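Local structure of gala protein type 1, 3 or 4 (Legionella pneumophila subsp. pneumophila, 4XA9) at residues 86-91 / 108-113; 11-16 / 40-45. The protein is a leucine-rich-repeat protein that may bind small GTPases and act as a GTPase activator. One frame throughout, in Å; residues are numbered along the deposited sequence. Where two conformers were deposited one is given.

Both contacts belong to one curved leucine-rich-repeat solenoid, in which short strands line up in a single sheet and helices run along the other side. Interaction 2 comes first along the chain and is complete before interaction 1 begins. It joins residues 11-16, which include strand 13-14 at one outermost edge of the sheet, to the turn that follows helix 32-41. Interaction 1 lies further along, between the neighbouring helices 80-87 and 104-113. The centres are 25 Å apart and the nearest atoms about 11 Å, without touching. Interaction 2 lies at the N-terminal end of the solenoid and packs its edge strand by aromatic contact, whereas interaction 1 joins helices through a serine, an alanine and two leucines.

Interaction 1. Residues 86-91 / 108-113; sequences WLSEDN and VKALAA
Ala110 meets Ser88 where the end of helix 80-87 comes alongside helix 104-113. The alanine CB points at the neighbouring segment and lies 3.5 Å from Ser88 OG. Its carbonyl takes part too: Ser88 CB sits 3.4 Å from Ala110 O, a van der Waals approach of a methylene to a helix carbonyl. No direct hydrogen bond crosses the gap. A water spans it instead, donating to Ala110 O at 2.9 Å and, more weakly, to Ser88 OG; Ala110 O also accepts the backbone N of Ala113. The serine hydroxyl is held chiefly by a hydrogen bond with Gln85 O, three residues earlier; with chi1 at 73°, OG lies between the backbone N and the carbonyl carbon, within reach of that earlier turn.

One residue on, Leu111 takes over on the inner side. Leu111 CA and Ser88 CA are 5.0 Å apart, the nearest pair of CA atoms between the segments. From there the CD2 branch of Leu111 reaches across, 4.1 Å from Ser88 CB and 4.4 Å from Leu87 CB. Deeper in, Leu87 and Leu111 both touch Leu96 of strand 95-97, so both leucines pack on the same strand residue. Small residues and a water toward the outer side, leucines toward the strands: this is the layering of adjacent helices on the convex side of a leucine-rich-repeat solenoid.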
loop_
_atom_site.group_PDB
_atom_site.type_symbol
_atom_site.label_atom_id
_atom_site.label_comp_id
_atom_site.label_asym_id
_atom_site.label_seq_id
_atom_site.Cartn_x
_atom_site.Cartn_y
_atom_site.Cartn_z
ATOM N N TRP A 86 -12.952 -21.381 -0.783
ATOM C CA TRP A 86 -13.891 -21.605 0.279
ATOM C C TRP A 86 -14.768 -20.417 0.593
ATOM O O TRP A 86 -15.927 -20.544 0.760
ATOM C CB TRP A 86 -13.259 -22.302 1.496
ATOM C CG TRP A 86 -13.437 -23.712 1.201
ATOM C CD1 TRP A 86 -12.631 -24.477 0.438
ATOM C CD2 TRP A 86 -14.616 -24.493 1.464
ATOM N NE1 TRP A 86 -13.197 -25.690 0.251
ATOM C CE2 TRP A 86 -14.405 -25.747 0.889
ATOM C CE3 TRP A 86 -15.800 -24.260 2.177
ATOM C CZ2 TRP A 86 -15.349 -26.788 0.977
ATOM C CZ3 TRP A 86 -16.734 -25.293 2.289
ATOM C CH2 TRP A 86 -16.510 -26.537 1.677
ATOM N N LEU A 87 -14.157 -19.264 0.658
ATOM C CA LEU A 87 -14.900 -18.029 0.857
ATOM C C LEU A 87 -15.969 -17.862 -0.221
ATOM O O LEU A 87 -17.018 -17.268 0.023
ATOM C CB LEU A 87 -13.956 -16.825 0.853
ATOM C CG LEU A 87 -13.141 -16.604 2.128
ATOM C CD1 LEU A 87 -12.163 -15.440 1.951
ATOM C CD2 LEU A 87 -14.072 -16.344 3.293
ATOM N N SER A 88 -15.713 -18.401 -1.412
ATOM C CA SER A 88 -16.653 -18.230 -2.516
ATOM C C SER A 88 -17.936 -19.005 -2.245
ATOM O O SER A 88 -18.947 -18.799 -2.918
ATOM C CB SER A 88 -16.036 -18.673 -3.846
ATOM O OG SER A 88 -15.923 -20.083 -3.925
ATOM N N GLU A 89 -17.891 -19.886 -1.245
ATOM C CA GLU A 89 -19.045 -20.689 -0.866
ATOM C C GLU A 89 -19.875 -20.019 0.228
ATOM O O GLU A 89 -20.939 -20.525 0.607
ATOM C CB GLU A 89 -18.601 -22.074 -0.385
ATOM C CG GLU A 89 -17.636 -22.800 -1.314
ATOM C CD GLU A 89 -18.266 -23.192 -2.634
ATOM O OE1 GLU A 89 -19.511 -23.234 -2.712
ATOM O OE2 GLU A 89 -17.511 -23.457 -3.595
ATOM N N ASP A 90 -19.396 -18.896 0.754
ATOM C CA ASP A 90 -20.117 -18.263 1.848
ATOM C C ASP A 90 -21.384 -17.599 1.357
ATOM O O ASP A 90 -21.393 -16.932 0.322
ATOM C CB ASP A 90 -19.259 -17.241 2.582
ATOM C CG ASP A 90 -19.933 -16.746 3.851
ATOM O OD1 ASP A 90 -19.765 -17.386 4.913
ATOM O OD2 ASP A 90 -20.644 -15.726 3.784
ATOM N N ASN A 91 -22.454 -17.769 2.116
ATOM C CA ASN A 91 -23.759 -17.323 1.658
ATOM C C ASN A 91 -24.209 -15.971 2.219
ATOM O O ASN A 91 -25.331 -15.535 1.951
ATOM C CB ASN A 91 -24.791 -18.408 1.966
ATOM C CG ASN A 91 -24.519 -19.690 1.192
ATOM O OD1 ASN A 91 -24.278 -19.651 -0.019
ATOM N ND2 ASN A 91 -24.545 -20.825 1.879
ATOM N N VAL A 108 -9.056 -16.428 -7.404
ATOM C CA VAL A 108 -9.959 -15.429 -7.959
ATOM C C VAL A 108 -10.982 -16.074 -8.893
ATOM O O VAL A 108 -12.079 -15.552 -9.090
ATOM C CB VAL A 108 -9.157 -14.320 -8.686
ATOM C CG1 VAL A 108 -9.642 -14.102 -10.121
ATOM C CG2 VAL A 108 -9.214 -13.038 -7.881
ATOM N N LYS A 109 -10.619 -17.225 -9.456
ATOM C CA LYS A 109 -11.523 -17.977 -10.321
ATOM C C LYS A 109 -12.804 -18.319 -9.567
ATOM O O LYS A 109 -13.918 -18.124 -10.063
ATOM C CB LYS A 109 -10.848 -19.255 -10.819
ATOM C CG LYS A 109 -11.644 -20.028 -11.857
ATOM C CD LYS A 109 -11.014 -21.390 -12.115
ATOM C CE LYS A 109 -11.670 -22.103 -13.284
ATOM N NZ LYS A 109 -11.363 -21.432 -14.577
ATOM N N ALA A 110 -12.637 -18.820 -8.350
ATOM C CA ALA A 110 -13.773 -19.160 -7.503
ATOM C C ALA A 110 -14.578 -17.923 -7.104
ATOM O O ALA A 110 -15.805 -17.917 -7.194
ATOM C CB ALA A 110 -13.294 -19.902 -6.262
ATOM N N LEU A 111 -13.887 -16.876 -6.661
ATOM C CA LEU A 111 -14.563 -15.665 -6.213
ATOM C C LEU A 111 -15.373 -15.019 -7.330
ATOM O O LEU A 111 -16.453 -14.477 -7.094
ATOM C CB LEU A 111 -13.548 -14.660 -5.664
ATOM C CG LEU A 111 -12.885 -15.071 -4.357
ATOM C CD1 LEU A 111 -11.843 -14.050 -3.957
ATOM C CD2 LEU A 111 -13.928 -15.240 -3.256
ATOM N N ALA A 112 -14.853 -15.081 -8.551
ATOM C CA ALA A 112 -15.518 -14.440 -9.672
ATOM C C ALA A 112 -16.803 -15.178 -10.021
ATOM O O ALA A 112 -17.707 -14.610 -10.635
ATOM C CB ALA A 112 -14.591 -14.376 -10.876
ATOM N N ALA A 113 -16.881 -16.444 -9.621
ATOM C CA ALA A 113 -18.062 -17.267 -9.881
ATOM C C ALA A 113 -19.119 -17.110 -8.789
ATOM O O ALA A 113 -20.249 -17.575 -8.936
ATOM C CB ALA A 113 -17.664 -18.730 -10.023
HETATM O O HOH W 1 -17.476 -20.311 -6.910
#

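Interaction 2. Residues 11-16 / 40-45; sequences KGYDKN and QNHPAI
Tyr13 lays one ring face against Ile45 and meets His42 at its CE2 side, both on the same side of the ring plane. Ile45 CD1 lies over that face, 3.9 Å from the Tyr13 ring centroid and 24° off the normal, a CH-pi contact. The methyl is displaced toward the rim, near CD1 and CE1, and Ile45 CG1 follows it in at 3.6 Å from Tyr13 CE1. The tyrosine turns an edge toward the face of His42 in an offset edge-to-face pair, with centroids 5.2 Å apart and planes at 66°. The closest atoms of that pair are Tyr13 CE2 and His42 CD2, at 3.7 Å.

Tyr13 CG is anti to the backbone N (chi1 -176°), which carries the ring out from strand 13-14 to the other segment. Its opposite face is covered from within its own segment by Lys15 CG, 3.4 Å above the Tyr13 ring plane and also toward the rim. His42 and Ile45 are brought together by a type I turn, closed by Ile45 N to His42 O at 3.0 Å.

Further out, His42 ND1 is hydrogen-bonded to Phe38 O and its ring meets that of Phe38, which together probably limit the rotation of the imidazole. Ile45 packs on Phe38 and Leu39 of helix 32-41. With no hydrogen bond between the two segments, cohesion probably rests on dispersion and weak aromatic electrostatics, and would then depend on shape and on how the tyrosine ring is turned.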
loop_
_atom_site.group_PDB
_atom_site.type_symbol
_atom_site.label_atom_id
_atom_site.label_comp_id
_atom_site.label_asym_id
_atom_site.label_seq_id
_atom_site.Cartn_x
_atom_site.Cartn_y
_atom_site.Cartn_z
ATOM N N LYS A 11 -12.712 -5.892 23.516
ATOM C CA LYS A 11 -12.033 -4.657 23.136
ATOM C C LYS A 11 -12.187 -4.391 21.637
ATOM O O LYS A 11 -12.240 -3.243 21.199
ATOM C CB LYS A 11 -10.559 -4.705 23.535
ATOM C CG LYS A 11 -10.367 -4.765 25.044
ATOM C CD LYS A 11 -8.913 -4.932 25.431
ATOM C CE LYS A 11 -8.722 -4.660 26.911
ATOM N NZ LYS A 11 -7.286 -4.468 27.251
ATOM N N GLY A 12 -12.288 -5.455 20.853
ATOM C CA GLY A 12 -12.451 -5.316 19.414
ATOM C C GLY A 12 -13.889 -5.067 19.001
ATOM O O GLY A 12 -14.167 -4.684 17.864
ATOM N N TYR A 13 -14.809 -5.283 19.934
ATOM C CA TYR A 13 -16.232 -5.137 19.664
ATOM C C TYR A 13 -16.669 -3.669 19.748
ATOM O O TYR A 13 -16.843 -3.132 20.837
ATOM C CB TYR A 13 -17.031 -6.001 20.650
ATOM C CG TYR A 13 -18.535 -6.036 20.447
ATOM C CD1 TYR A 13 -19.124 -5.559 19.283
ATOM C CD2 TYR A 13 -19.370 -6.532 21.448
ATOM C CE1 TYR A 13 -20.498 -5.582 19.114
ATOM C CE2 TYR A 13 -20.739 -6.562 21.287
ATOM C CZ TYR A 13 -21.300 -6.088 20.121
ATOM O OH TYR A 13 -22.668 -6.114 19.964
ATOM N N ASP A 14 -16.838 -3.034 18.589
ATOM C CA ASP A 14 -17.403 -1.687 18.503
ATOM C C ASP A 14 -18.932 -1.779 18.480
ATOM O O ASP A 14 -19.525 -2.095 17.452
ATOM C CB ASP A 14 -16.881 -0.969 17.251
ATOM C CG ASP A 14 -17.263 0.511 17.203
ATOM O OD1 ASP A 14 -18.361 0.891 17.674
ATOM O OD2 ASP A 14 -16.454 1.301 16.673
ATOM N N LYS A 15 -19.561 -1.499 19.617
ATOM C CA LYS A 15 -21.007 -1.672 19.755
ATOM C C LYS A 15 -21.807 -0.565 19.078
ATOM O O LYS A 15 -23.005 -0.710 18.853
ATOM C CB LYS A 15 -21.388 -1.756 21.236
ATOM C CG LYS A 15 -21.102 -3.117 21.854
ATOM C CD LYS A 15 -21.143 -3.086 23.372
ATOM C CE LYS A 15 -19.935 -2.358 23.941
ATOM N NZ LYS A 15 -19.880 -2.438 25.427
ATOM N N ASN A 16 -21.149 0.541 18.754
ATOM C CA ASN A 16 -21.826 1.613 18.049
ATOM C C ASN A 16 -21.944 1.284 16.570
ATOM O O ASN A 16 -22.925 1.648 15.923
ATOM C CB ASN A 16 -21.094 2.934 18.252
ATOM C CG ASN A 16 -21.132 3.392 19.696
ATOM O OD1 ASN A 16 -20.116 3.380 20.390
ATOM N ND2 ASN A 16 -22.308 3.797 20.158
ATOM N N GLN A 40 -21.834 -15.593 16.876
ATOM C CA GLN A 40 -23.161 -16.206 16.966
ATOM C C GLN A 40 -23.933 -15.688 18.178
ATOM O O GLN A 40 -25.161 -15.591 18.145
ATOM C CB GLN A 40 -23.039 -17.729 17.021
ATOM C CG GLN A 40 -22.669 -18.333 15.680
ATOM C CD GLN A 40 -22.196 -19.761 15.791
ATOM O OE1 GLN A 40 -21.843 -20.230 16.878
ATOM N NE2 GLN A 40 -22.190 -20.470 14.665
ATOM N N ASN A 41 -23.201 -15.352 19.235
ATOM C CA ASN A 41 -23.765 -14.732 20.428
ATOM C C ASN A 41 -24.115 -13.258 20.228
ATOM O O ASN A 41 -24.847 -12.676 21.026
ATOM C CB ASN A 41 -22.786 -14.854 21.602
ATOM C CG ASN A 41 -22.746 -16.250 22.198
ATOM O OD1 ASN A 41 -23.367 -17.182 21.685
ATOM N ND2 ASN A 41 -21.992 -16.404 23.282
ATOM N N HIS A 42 -23.562 -12.650 19.180
ATOM C CA HIS A 42 -23.845 -11.251 18.877
ATOM C C HIS A 42 -24.180 -11.079 17.407
ATOM O O HIS A 42 -23.390 -10.517 16.659
ATOM C CB HIS A 42 -22.662 -10.356 19.241
ATOM C CG HIS A 42 -22.210 -10.506 20.657
ATOM N ND1 HIS A 42 -21.371 -11.519 21.067
ATOM C CD2 HIS A 42 -22.498 -9.784 21.765
ATOM C CE1 HIS A 42 -21.155 -11.410 22.366
ATOM N NE2 HIS A 42 -21.824 -10.362 22.813
ATOM N N PRO A 43 -25.362 -11.555 16.996
ATOM C CA PRO A 43 -25.730 -11.617 15.578
ATOM C C PRO A 43 -25.776 -10.252 14.886
ATOM O O PRO A 43 -25.754 -10.196 13.658
ATOM C CB PRO A 43 -27.120 -12.266 15.609
ATOM C CG PRO A 43 -27.639 -12.000 16.980
ATOM C CD PRO A 43 -26.445 -12.039 17.872
ATOM N N ALA A 44 -25.815 -9.167 15.654
ATOM C CA ALA A 44 -25.825 -7.834 15.058
ATOM C C ALA A 44 -24.471 -7.474 14.435
ATOM O O ALA A 44 -24.390 -6.579 13.592
ATOM C CB ALA A 44 -26.221 -6.803 16.091
ATOM N N ILE A 45 -23.406 -8.157 14.848
ATOM C CA ILE A 45 -22.098 -7.924 14.236
ATOM C C ILE A 45 -22.089 -8.517 12.824
ATOM O O ILE A 45 -22.060 -9.735 12.662
ATOM C CB ILE A 45 -20.949 -8.540 15.059
ATOM C CG1 ILE A 45 -21.034 -8.093 16.520
ATOM C CG2 ILE A 45 -19.607 -8.143 14.462
ATOM C CD1 ILE A 45 -19.952 -8.670 17.412
#